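Putative hydrogenase (Pyrococcus furiosus, PDB 3LYU) probably acts as an oxidoreductase that, as a whole protein, binds FAD and a [2Fe-2S] cluster, and is represented here by one alpha/beta domain. Local coordinates at residues S92-K96 / D119-V123. Residues are numbered along the deposited sequence; the frame is centred on the assembly and turned at random.
Sequences SQRLK and DQKQV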
loop_
_atom_site.group_PDB
_atom_site.type_symbol
_atom_site.label_atom_id
_atom_site.label_comp_id
_atom_site.label_asym_id
_atom_site.label_seq_id
_atom_site.Cartn_x
_atom_site.Cartn_y
_atom_site.Cartn_z
ATOM N N SER B 92 -0.376 18.457 -23.597
ATOM C CA SER B 92 -0.558 17.015 -23.676
ATOM C C SER B 92 0.018 16.502 -25.002
ATOM O O SER B 92 0.664 15.460 -25.048
ATOM C CB SER B 92 -2.042 16.665 -23.595
ATOM O OG SER B 92 -2.590 16.974 -22.330
ATOM N N GLN B 93 -0.220 17.241 -26.079
ATOM C CA GLN B 93 0.284 16.874 -27.397
ATOM C C GLN B 93 1.809 16.924 -27.459
ATOM O O GLN B 93 2.447 15.974 -27.893
ATOM C CB GLN B 93 -0.279 17.817 -28.458
ATOM C CG GLN B 93 -1.779 17.726 -28.673
ATOM C CD GLN B 93 -2.233 16.328 -29.085
ATOM O OE1 GLN B 93 -2.435 15.449 -28.237
ATOM N NE2 GLN B 93 -2.385 16.115 -30.395
ATOM N N ARG B 94 2.380 18.049 -27.039
ATOM C CA ARG B 94 3.827 18.246 -27.032
ATOM C C ARG B 94 4.502 17.170 -26.189
ATOM O O ARG B 94 5.645 16.790 -26.438
ATOM C CB ARG B 94 4.152 19.628 -26.457
ATOM C CG ARG B 94 5.635 19.927 -26.314
ATOM C CD ARG B 94 6.282 20.228 -27.665
ATOM N NE ARG B 94 5.841 21.508 -28.214
ATOM C CZ ARG B 94 6.275 22.694 -27.801
ATOM N NH1 ARG B 94 5.808 23.805 -28.359
ATOM N NH2 ARG B 94 7.189 22.771 -26.841
ATOM N N LEU B 95 3.774 16.684 -25.188
ATOM C CA LEU B 95 4.272 15.660 -24.274
ATOM C C LEU B 95 4.368 14.271 -24.918
ATOM O O LEU B 95 5.352 13.552 -24.712
ATOM C CB LEU B 95 3.377 15.597 -23.033
ATOM C CG LEU B 95 3.805 14.692 -21.875
ATOM C CD1 LEU B 95 5.101 15.193 -21.252
ATOM C CD2 LEU B 95 2.696 14.677 -20.838
ATOM N N LYS B 96 3.352 13.891 -25.687
ATOM C CA LYS B 96 3.354 12.591 -26.350
ATOM C C LYS B 96 4.420 12.610 -27.431
ATOM O O LYS B 96 5.212 11.676 -27.557
ATOM C CB LYS B 96 2.007 12.316 -27.007
ATOM C CG LYS B 96 0.829 12.711 -26.155
ATOM C CD LYS B 96 -0.484 12.524 -26.899
ATOM C CE LYS B 96 -0.850 11.058 -27.005
ATOM N NZ LYS B 96 -2.195 10.909 -27.619
ATOM N N ASP B 119 -2.209 13.050 -18.139
ATOM C CA ASP B 119 -1.021 13.055 -18.973
ATOM C C ASP B 119 -0.220 11.810 -18.668
ATOM O O ASP B 119 0.509 11.316 -19.526
ATOM C CB ASP B 119 -0.165 14.289 -18.698
ATOM C CG ASP B 119 -0.820 15.556 -19.166
ATOM O OD1 ASP B 119 -1.194 15.617 -20.349
ATOM O OD2 ASP B 119 -0.963 16.491 -18.359
ATOM N N GLN B 120 -0.348 11.311 -17.440
ATOM C CA GLN B 120 0.365 10.104 -17.044
ATOM C C GLN B 120 -0.190 8.939 -17.837
ATOM O O GLN B 120 0.524 8.006 -18.172
ATOM C CB GLN B 120 0.203 9.850 -15.550
ATOM C CG GLN B 120 0.809 10.930 -14.703
ATOM C CD GLN B 120 0.978 10.495 -13.285
ATOM O OE1 GLN B 120 0.005 10.267 -12.574
ATOM N NE2 GLN B 120 2.221 10.363 -12.860
ATOM N N LYS B 121 -1.476 9.004 -18.137
ATOM C CA LYS B 121 -2.117 7.972 -18.917
ATOM C C LYS B 121 -1.616 8.035 -20.355
ATOM O O LYS B 121 -1.147 7.035 -20.899
ATOM C CB LYS B 121 -3.628 8.167 -18.908
ATOM C CG LYS B 121 -4.292 7.899 -17.582
ATOM C CD LYS B 121 -5.795 7.968 -17.767
ATOM C CE LYS B 121 -6.529 7.532 -16.523
ATOM N NZ LYS B 121 -8.006 7.561 -16.752
ATOM N N GLN B 122 -1.715 9.215 -20.966
ATOM C CA GLN B 122 -1.285 9.405 -22.355
ATOM C C GLN B 122 0.193 9.080 -22.572
ATOM O O GLN B 122 0.591 8.595 -23.634
ATOM C CB GLN B 122 -1.572 10.842 -22.808
ATOM C CG GLN B 122 -3.061 11.169 -22.937
ATOM C CD GLN B 122 -3.317 12.486 -23.665
ATOM O OE1 GLN B 122 -2.920 12.655 -24.827
ATOM N NE2 GLN B 122 -3.986 13.428 -22.984
ATOM N N VAL B 123 1.002 9.358 -21.560
ATOM C CA VAL B 123 2.427 9.088 -21.626
ATOM C C VAL B 123 2.678 7.604 -21.405
ATOM O O VAL B 123 3.651 7.058 -21.913
ATOM C CB VAL B 123 3.204 9.904 -20.561
ATOM C CG1 VAL B 123 4.637 9.393 -20.426
ATOM C CG2 VAL B 123 3.198 11.384 -20.947
HETATM O O HOH W 1 -3.539 12.997 -27.905
#
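S92 OG lies 2.8 Å from D119 OD1, a hydrogen-bond distance; the one hydroxyl proton may go there or to M88 O, one turn back, and which it takes is not settled. Beside this pair Q122 reaches across with its chain extended beyond CG, its amide lying between S92 and K96: NE2 faces S92 CB, while OE1 touches K96 CD at 3.2 Å. The bend at chi3 (74°) keeps K96 CE from running into Q122 OE1, so the chain end passes alongside that oxygen; the NZ hydrogen bond to it, 3.4 Å, is weak. A water donates to Q93 OE1 (2.7 Å) and Q122 OE1 (3.2 Å); its link to K96 NZ is doubtfully short. Replacing K96 by alanine would remove the chain along Q122 OE1 and is likely to leave that amide freer to turn. With CG anti to the backbone N (chi1 -174°), the L95 side chain crosses that of V123 at about a right angle, CD2 and CG pressing tightly on V123 CG2 (3.3 and 3.5 Å); CD2 also touches D119 CB. The segment axes cross at -31°, 9.9 Å apart. L95 reaches V52 of strand 46-54, D119 and V123 M113 of strand 110-114: helices 84-104 and 117-130, flanking strand 110-114 in sequence, pack side by side on one face of a Rossmann-like parallel sheet (order 3-2-1-4-5).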